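Local coordinates for protein formate dehydrogenase subunit beta (Desulfovibrio gigas, PDB 1H0H) that transfers electrons through three [4Fe-4S] clusters as the beta subunit of a periplasmic enzyme that reversibly oxidises formate to carbon dioxide, at residues P125-V128 / Q133-K136; P79-A84 / S90-D95; P41-F46 / L51-E56. One frame throughout, in Å; residues are numbered along the deposited sequence.

Interaction 1: residues P125-V128 / Q133-K136. With SF4 (iron/sulfur cluster), chain N.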
loop_
_atom_site.group_PDB
_atom_site.type_symbol
_atom_site.label_atom_id
_atom_site.label_comp_id
_atom_site.label_asym_id
_atom_site.label_seq_id
_atom_site.Cartn_x
_atom_site.Cartn_y
_atom_site.Cartn_z
ATOM N N PRO B 125 29.671 22.711 11.359
ATOM C CA PRO B 125 28.936 23.847 11.963
ATOM C C PRO B 125 28.412 24.865 10.963
ATOM O O PRO B 125 29.076 25.144 9.971
ATOM C CB PRO B 125 29.988 24.559 12.823
ATOM C CG PRO B 125 31.234 23.785 12.745
ATOM C CD PRO B 125 31.093 22.694 11.752
ATOM N N ARG B 126 27.265 25.460 11.256
ATOM C CA ARG B 126 26.677 26.429 10.313
ATOM C C ARG B 126 26.128 27.670 11.009
ATOM O O ARG B 126 25.606 27.592 12.104
ATOM C CB ARG B 126 25.585 25.751 9.473
ATOM C CG ARG B 126 26.113 24.688 8.543
ATOM C CD ARG B 126 26.877 25.242 7.372
ATOM N NE ARG B 126 27.351 24.221 6.447
ATOM C CZ ARG B 126 28.538 23.635 6.533
ATOM N NH1 ARG B 126 29.378 23.928 7.524
ATOM N NH2 ARG B 126 28.867 22.731 5.639
ATOM N N LYS B 127 26.274 28.814 10.354
ATOM C CA LYS B 127 25.854 30.089 10.893
ATOM C C LYS B 127 24.496 30.509 10.339
ATOM O O LYS B 127 24.238 30.367 9.153
ATOM C CB LYS B 127 26.866 31.158 10.469
ATOM C CG LYS B 127 26.715 32.491 11.184
ATOM C CD LYS B 127 27.637 33.580 10.548
ATOM C CE LYS B 127 27.082 34.102 9.209
ATOM N NZ LYS B 127 25.983 35.113 9.337
ATOM N N VAL B 128 23.651 31.077 11.199
ATOM C CA VAL B 128 22.374 31.623 10.749
ATOM C C VAL B 128 22.686 32.914 9.962
ATOM O O VAL B 128 23.686 33.589 10.226
ATOM C CB VAL B 128 21.477 31.965 11.949
ATOM C CG1 VAL B 128 22.018 33.202 12.662
ATOM C CG2 VAL B 128 20.021 32.155 11.516
ATOM N N GLN B 133 25.504 33.632 15.195
ATOM C CA GLN B 133 25.065 32.434 15.885
ATOM C C GLN B 133 25.225 31.208 15.022
ATOM O O GLN B 133 24.852 31.226 13.847
ATOM C CB GLN B 133 23.605 32.536 16.314
ATOM C CG GLN B 133 23.250 31.514 17.363
ATOM C CD GLN B 133 21.891 31.776 17.985
ATOM O OE1 GLN B 133 21.471 32.938 18.102
ATOM N NE2 GLN B 133 21.216 30.718 18.406
ATOM N N MET B 134 25.720 30.137 15.625
ATOM C CA MET B 134 25.932 28.871 14.931
ATOM C C MET B 134 25.232 27.700 15.621
ATOM O O MET B 134 25.043 27.701 16.831
ATOM C CB MET B 134 27.424 28.592 14.809
ATOM C CG MET B 134 28.170 29.551 13.855
ATOM S SD MET B 134 29.961 29.256 13.846
ATOM C CE MET B 134 30.348 29.696 15.539
ATOM N N ALA B 135 24.842 26.686 14.853
ATOM C CA ALA B 135 24.199 25.514 15.437
ATOM C C ALA B 135 24.573 24.275 14.643
ATOM O O ALA B 135 25.108 24.384 13.545
ATOM C CB ALA B 135 22.666 25.694 15.517
ATOM N N LYS B 136 24.303 23.111 15.226
ATOM C CA LYS B 136 24.626 21.807 14.663
ATOM C C LYS B 136 23.988 20.789 15.608
ATOM O O LYS B 136 23.329 21.171 16.579
ATOM C CB LYS B 136 26.151 21.600 14.627
ATOM C CG LYS B 136 26.767 21.561 16.017
ATOM C CD LYS B 136 28.253 21.102 16.011
ATOM C CE LYS B 136 28.743 20.730 17.441
ATOM N NZ LYS B 136 27.952 19.539 17.999
HETATM FE FE1 SF4 N . 33.234 19.609 13.740
HETATM FE FE2 SF4 N . 31.323 18.508 15.398
HETATM FE FE3 SF4 N . 34.088 17.799 15.642
HETATM FE FE4 SF4 N . 33.246 20.335 16.348
HETATM S S1 SF4 N . 32.679 18.304 17.427
HETATM S S2 SF4 N . 35.021 19.899 15.141
HETATM S S3 SF4 N . 31.523 20.695 14.770
HETATM S S4 SF4 N . 32.613 17.351 13.831
#
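Pro125 and Lys136 face each other at the cluster end of a small antiparallel hairpin, and both lay aliphatic carbons against the same sulfide. Pro125 CD stands 3.6 Å from S3 of the [4Fe-4S] cluster, with its CG close behind, while Lys136 CD meets S3 at 3.5 Å. The ammonium of Lys136 goes elsewhere, to the carbonyl of Val101. Arg126 pairs with Ala135 as a hydrogen-bonded pair of unequal strength: Ala135 N gives a sound bond of 3.0 Å to Arg126 O, whereas the return bond from Arg126 N to Ala135 O is weak. The Arg126 side chain folds back at chi2 (-72°), bringing NH1 over the preceding peptide, where it donates to Pro125 O at 2.7 Å from above the carbonyl plane; NH2 forms salt bridges with Asp43 and Asp123. Lys127 and Met134 make the non-hydrogen-bonded pair. Here Met134 CG lies 3.8 Å from Lys127 CA, and the thioether end runs on toward helix 113-119. Lys127 itself curls at chi3 and chi4, so that NZ reaches Val128 O and also Ser131 O in the connecting turn. Val128 closes the ladder with a straight bond, its N to Gln133 O at 2.9 Å and 165° at the hydrogen, and rests CG1 against Gln133 CB at 4.0 Å. Peptide hydrogen bonds thus fix the spacing of the two strands, while at the cluster end the carbons of Pro125 and Lys136 make the contact with S3 and the lysine ammonium, held by Val101 O, stays close enough that its positive charge may influence the cluster's potential.

Interaction 2: residues P79-A84 / S90-D95. With SF4 (iron/sulfur cluster), chain N.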
loop_
_atom_site.group_PDB
_atom_site.type_symbol
_atom_site.label_atom_id
_atom_site.label_comp_id
_atom_site.label_asym_id
_atom_site.label_seq_id
_atom_site.Cartn_x
_atom_site.Cartn_y
_atom_site.Cartn_z
ATOM N N PRO B 79 38.055 20.387 17.960
ATOM C CA PRO B 79 38.768 21.568 17.478
ATOM C C PRO B 79 37.863 22.798 17.342
ATOM O O PRO B 79 38.374 23.895 17.470
ATOM C CB PRO B 79 39.331 21.144 16.115
ATOM C CG PRO B 79 38.692 19.879 15.767
ATOM C CD PRO B 79 37.981 19.309 16.952
ATOM N N CYS B 80 36.578 22.632 17.083
ATOM C CA CYS B 80 35.696 23.796 17.014
ATOM C C CYS B 80 35.725 24.537 18.331
ATOM O O CYS B 80 35.921 25.758 18.363
ATOM C CB CYS B 80 34.272 23.378 16.682
ATOM S SG CYS B 80 33.620 22.159 17.822
ATOM N N LYS B 81 35.550 23.798 19.426
ATOM C CA LYS B 81 35.619 24.411 20.762
ATOM C C LYS B 81 36.995 24.951 21.103
ATOM O O LYS B 81 37.135 26.015 21.732
ATOM C CB LYS B 81 35.232 23.430 21.853
ATOM C CG LYS B 81 35.215 24.087 23.264
ATOM C CD LYS B 81 34.652 23.133 24.312
ATOM C CE LYS B 81 35.046 23.538 25.724
ATOM N NZ LYS B 81 34.619 24.904 26.024
ATOM N N ALA B 82 38.025 24.204 20.735
ATOM C CA ALA B 82 39.377 24.631 21.047
ATOM C C ALA B 82 39.638 26.042 20.497
ATOM O O ALA B 82 40.312 26.847 21.119
ATOM C CB ALA B 82 40.380 23.631 20.490
ATOM N N THR B 83 39.099 26.305 19.313
ATOM C CA THR B 83 39.231 27.595 18.634
ATOM C C THR B 83 38.360 28.650 19.294
ATOM O O THR B 83 38.802 29.741 19.624
ATOM C CB THR B 83 38.787 27.422 17.184
ATOM O OG1 THR B 83 39.744 26.590 16.511
ATOM C CG2 THR B 83 38.820 28.749 16.437
ATOM N N ALA B 84 37.104 28.293 19.492
ATOM C CA ALA B 84 36.153 29.199 20.114
ATOM C C ALA B 84 36.578 29.610 21.510
ATOM O O ALA B 84 36.345 30.753 21.900
ATOM C CB ALA B 84 34.757 28.556 20.129
ATOM N N SER B 90 32.543 29.765 27.047
ATOM C CA SER B 90 31.144 29.405 27.268
ATOM C C SER B 90 30.331 29.317 25.972
ATOM O O SER B 90 29.152 28.954 25.989
ATOM C CB SER B 90 30.498 30.410 28.223
ATOM O OG SER B 90 30.268 31.636 27.545
ATOM N N ALA B 91 30.953 29.639 24.844
ATOM C CA ALA B 91 30.264 29.588 23.555
ATOM C C ALA B 91 29.875 28.166 23.148
ATOM O O ALA B 91 28.756 27.920 22.731
ATOM C CB ALA B 91 31.135 30.209 22.471
ATOM N N ILE B 92 30.839 27.249 23.229
ATOM C CA ILE B 92 30.617 25.848 22.910
ATOM C C ILE B 92 30.890 25.055 24.177
ATOM O O ILE B 92 31.983 25.130 24.711
ATOM C CB ILE B 92 31.570 25.398 21.775
ATOM C CG1 ILE B 92 31.258 26.170 20.484
ATOM C CG2 ILE B 92 31.498 23.894 21.584
ATOM C CD1 ILE B 92 32.309 26.062 19.432
ATOM N N ILE B 93 29.862 24.378 24.699
ATOM C CA ILE B 93 29.998 23.540 25.890
ATOM C C ILE B 93 30.467 22.134 25.509
ATOM O O ILE B 93 29.995 21.552 24.513
ATOM C CB ILE B 93 28.657 23.455 26.646
ATOM C CG1 ILE B 93 28.297 24.826 27.206
ATOM C CG2 ILE B 93 28.725 22.411 27.794
ATOM C CD1 ILE B 93 26.869 24.899 27.809
ATOM N N HIS B 94 31.411 21.601 26.286
ATOM C CA HIS B 94 31.843 20.209 26.135
ATOM C C HIS B 94 31.337 19.460 27.378
ATOM O O HIS B 94 31.881 19.608 28.477
ATOM C CB HIS B 94 33.360 20.127 26.014
ATOM C CG HIS B 94 33.860 18.838 25.435
ATOM N ND1 HIS B 94 35.194 18.502 25.432
ATOM C CD2 HIS B 94 33.216 17.822 24.809
ATOM C CE1 HIS B 94 35.351 17.323 24.851
ATOM N NE2 HIS B 94 34.167 16.891 24.462
ATOM N N ASP B 95 30.290 18.660 27.197
ATOM C CA ASP B 95 29.624 18.035 28.322
ATOM C C ASP B 95 30.320 16.779 28.787
ATOM O O ASP B 95 30.376 15.789 28.066
ATOM C CB ASP B 95 28.173 17.727 27.963
ATOM C CG ASP B 95 27.426 17.132 29.115
ATOM O OD1 ASP B 95 27.322 17.850 30.134
ATOM O OD2 ASP B 95 26.927 15.968 29.104
HETATM FE FE1 SF4 N . 33.234 19.609 13.740
HETATM FE FE2 SF4 N . 31.323 18.508 15.398
HETATM FE FE3 SF4 N . 34.088 17.799 15.642
HETATM FE FE4 SF4 N . 33.246 20.335 16.348
HETATM S S1 SF4 N . 32.679 18.304 17.427
HETATM S S2 SF4 N . 35.021 19.899 15.141
HETATM S S3 SF4 N . 31.523 20.695 14.770
HETATM S S4 SF4 N . 32.613 17.351 13.831
#
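Lys81 reaches from helix 79-84 across to strand 92-94, and each of its side-chain atoms finds a neighbour there. Lys81 CB starts 3.8 Å from the gamma-methyl CG2 of Ile92. CG, held anti to the backbone N (chi1 -176°), carries the chain outward past the same methyl, the two side chains sliding by each other in opposite directions. CD has Ile92 O at 3.4 Å and His94 CB at 3.7 Å, and CE lies almost as near to both, so the methylenes pass over the base of the histidine. Only the last torsion bends, turning NZ end-on onto the same Ile92 O at 3.0 Å. The ammonium also has Asp85, just beyond the helix, as a salt-bridge partner, a negative charge that would tend to keep the lysine protonated.

Beneath the lysine, Ile92 sends its other branch under the helix. Its CD1 touches Ala84 CB at 3.6 Å and sits 3.8 Å from Cys80 O, with Val116 of helix 113-119 packing against both Ile92 and Ala84. On the cluster side, Cys80 SG binds an iron, FE4, at 2.4 Å, and Pro79 CD lies 3.5 Å from sulfide S2. A cysteine ligand in the first turn of a short helix, backed by the two-stranded antiparallel sheet of 92-94 and 101-103 and completed by Cys72, Cys75 and Cys120, is the [4Fe-4S] site of a ferredoxin-type dicluster domain.

Interaction 3: residues P41-F46 / L51-E56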
loop_
_atom_site.group_PDB
_atom_site.type_symbol
_atom_site.label_atom_id
_atom_site.label_comp_id
_atom_site.label_asym_id
_atom_site.label_seq_id
_atom_site.Cartn_x
_atom_site.Cartn_y
_atom_site.Cartn_z
ATOM N N PRO B 41 18.352 18.960 1.858
ATOM C CA PRO B 41 19.192 20.012 1.259
ATOM C C PRO B 41 20.589 19.510 0.820
ATOM O O PRO B 41 21.012 18.406 1.147
ATOM C CB PRO B 41 19.343 21.041 2.381
ATOM C CG PRO B 41 18.398 20.647 3.475
ATOM C CD PRO B 41 18.071 19.207 3.285
ATOM N N PRO B 42 21.276 20.328 0.055
ATOM C CA PRO B 42 22.585 19.973 -0.514
ATOM C C PRO B 42 23.664 19.821 0.536
ATOM O O PRO B 42 24.657 19.125 0.317
ATOM C CB PRO B 42 22.949 21.201 -1.369
ATOM C CG PRO B 42 21.740 21.945 -1.524
ATOM C CD PRO B 42 20.816 21.657 -0.366
ATOM N N ASP B 43 23.486 20.492 1.665
ATOM C CA ASP B 43 24.541 20.537 2.661
ATOM C C ASP B 43 23.946 20.931 3.999
ATOM O O ASP B 43 22.792 21.349 4.089
ATOM C CB ASP B 43 25.608 21.558 2.195
ATOM C CG ASP B 43 26.921 21.496 3.009
ATOM O OD1 ASP B 43 27.288 20.416 3.548
ATOM O OD2 ASP B 43 27.680 22.491 3.112
ATOM N N PHE B 44 24.716 20.754 5.061
ATOM C CA PHE B 44 24.302 21.239 6.359
ATOM C C PHE B 44 24.007 22.725 6.309
ATOM O O PHE B 44 24.652 23.459 5.571
ATOM C CB PHE B 44 25.472 21.131 7.339
ATOM C CG PHE B 44 25.835 19.733 7.723
ATOM C CD1 PHE B 44 24.931 18.922 8.386
ATOM C CD2 PHE B 44 27.109 19.254 7.494
ATOM C CE1 PHE B 44 25.283 17.624 8.780
ATOM C CE2 PHE B 44 27.471 17.977 7.894
ATOM C CZ PHE B 44 26.538 17.160 8.564
ATOM N N ASN B 45 23.023 23.166 7.090
ATOM C CA ASN B 45 22.792 24.603 7.290
ATOM C C ASN B 45 22.410 24.819 8.758
ATOM O O ASN B 45 22.302 23.837 9.523
ATOM C CB ASN B 45 21.777 25.209 6.294
ATOM C CG ASN B 45 20.432 24.513 6.328
ATOM O OD1 ASN B 45 19.816 24.409 7.380
ATOM N ND2 ASN B 45 19.952 24.069 5.159
ATOM N N PHE B 46 22.240 26.078 9.166
ATOM C CA PHE B 46 21.881 26.402 10.560
ATOM C C PHE B 46 20.672 25.610 11.068
ATOM O O PHE B 46 20.542 25.368 12.274
ATOM C CB PHE B 46 21.624 27.926 10.713
ATOM C CG PHE B 46 21.356 28.377 12.126
ATOM C CD1 PHE B 46 22.402 28.567 13.034
ATOM C CD2 PHE B 46 20.056 28.620 12.548
ATOM C CE1 PHE B 46 22.144 28.994 14.326
ATOM C CE2 PHE B 46 19.781 29.025 13.840
ATOM C CZ PHE B 46 20.837 29.205 14.739
ATOM N N LEU B 51 21.795 15.196 7.855
ATOM C CA LEU B 51 21.609 15.266 6.428
ATOM C C LEU B 51 21.966 13.958 5.741
ATOM O O LEU B 51 23.113 13.510 5.783
ATOM C CB LEU B 51 22.476 16.399 5.872
ATOM C CG LEU B 51 22.239 16.627 4.391
ATOM C CD1 LEU B 51 20.862 17.198 4.148
ATOM C CD2 LEU B 51 23.329 17.540 3.828
ATOM N N VAL B 52 20.981 13.332 5.104
ATOM C CA VAL B 52 21.269 12.090 4.402
ATOM C C VAL B 52 21.875 12.382 3.035
ATOM O O VAL B 52 21.207 12.857 2.106
ATOM C CB VAL B 52 20.032 11.150 4.302
ATOM C CG1 VAL B 52 20.393 9.907 3.519
ATOM C CG2 VAL B 52 19.533 10.778 5.718
ATOM N N ARG B 53 23.172 12.126 2.931
ATOM C CA ARG B 53 23.878 12.380 1.700
ATOM C C ARG B 53 23.734 11.153 0.829
ATOM O O ARG B 53 23.664 10.041 1.340
ATOM C CB ARG B 53 25.336 12.689 2.006
ATOM C CG ARG B 53 25.547 13.996 2.739
ATOM C CD ARG B 53 27.014 14.296 3.007
ATOM N NE ARG B 53 27.229 15.429 3.904
ATOM C CZ ARG B 53 27.115 16.698 3.531
ATOM N NH1 ARG B 53 26.761 17.005 2.283
ATOM N NH2 ARG B 53 27.350 17.659 4.400
ATOM N N MET B 54 23.638 11.352 -0.479
ATOM C CA MET B 54 23.363 10.240 -1.382
ATOM C C MET B 54 24.214 10.399 -2.627
ATOM O O MET B 54 24.154 11.450 -3.300
ATOM C CB MET B 54 21.865 10.191 -1.752
ATOM C CG MET B 54 20.884 10.162 -0.556
ATOM S SD MET B 54 19.127 10.530 -1.023
ATOM C CE MET B 54 18.648 9.004 -1.894
ATOM N N HIS B 55 25.005 9.371 -2.945
ATOM C CA HIS B 55 25.900 9.448 -4.107
ATOM C C HIS B 55 25.943 8.173 -4.932
ATOM O O HIS B 55 26.276 7.083 -4.437
ATOM C CB HIS B 55 27.329 9.821 -3.690
ATOM C CG HIS B 55 27.464 11.229 -3.207
ATOM N ND1 HIS B 55 27.753 11.543 -1.896
ATOM C CD2 HIS B 55 27.311 12.413 -3.850
ATOM C CE1 HIS B 55 27.798 12.858 -1.754
ATOM N NE2 HIS B 55 27.538 13.409 -2.926
ATOM N N GLU B 56 25.621 8.315 -6.200
ATOM C CA GLU B 56 25.707 7.198 -7.104
ATOM C C GLU B 56 27.172 6.908 -7.335
ATOM O O GLU B 56 27.969 7.842 -7.484
ATOM C CB GLU B 56 25.038 7.525 -8.433
ATOM C CG GLU B 56 23.532 7.480 -8.336
ATOM C CD GLU B 56 22.878 7.483 -9.679
ATOM O OE1 GLU B 56 23.552 7.291 -10.726
ATOM O OE2 GLU B 56 21.671 7.695 -9.689
HETATM O O HOH W 1 27.710 19.365 0.152
#
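The charged pair is Arg53 and Asp43: NH2 of the arginine donates to Asp43 OD1 at 2.9 Å in an almost straight salt bridge (174° at the hydrogen). The oxygen lies in the guanidinium plane, although the carboxylate is turned 46° from it. Both ends have further partners, Arg53 NE in Asp70 and Asp43 OD2 in Arg126. A water links the segments as well, donating to Pro42 O and accepting a weak bond from Arg53 NH1.

These bonds tie the loop that follows helix 16-25 to strand 51-59, one arm of an antiparallel hairpin whose other strand, 62-70, supplies Asp70; Val52, on strand 51-59, touches a [4Fe-4S] cluster.

Aromatic contact is modest. The Phe44 ring stands nearly perpendicular to the guanidinium (87°), its CD2 3.5 Å from Arg53 NH2, and any cation-pi attraction is at most weak.

Apolar packing centres on Leu51, whose two methyls part company. CD1 packs on Pro41 CD (3.5 Å) and closely approaches a carbonyl oxygen, Pro41 O (3.2 Å); CD2 reaches Asp43 CA at 3.4 Å and lies over one face of the Arg53 guanidinium, toward its rim. The N of Phe44 is buried without a hydrogen-bond partner.

In the fold
Interactions 1 and 2 serve the same [4Fe-4S] cluster: residues 79-84 supply a cysteine ligand and a proline, residues 125-128 and 133-136 a proline and a lysine. Their centres are 13 Å apart and their nearest atoms about 5 Å, so they do not touch; Phe103 of strand 101-103 packs against side chains of both. Interaction 3 touches interaction 1 directly through Arg126, whose NH2 reaches Asp43 OD2 at 2.8 Å and whose NE probably bonds to Phe44 O at 2.9 Å. Interaction 3 lies about 24 Å from interaction 2, centre to centre, and its Val52 lines a different cluster, that of Cys11, Cys14, Cys17 and Cys156.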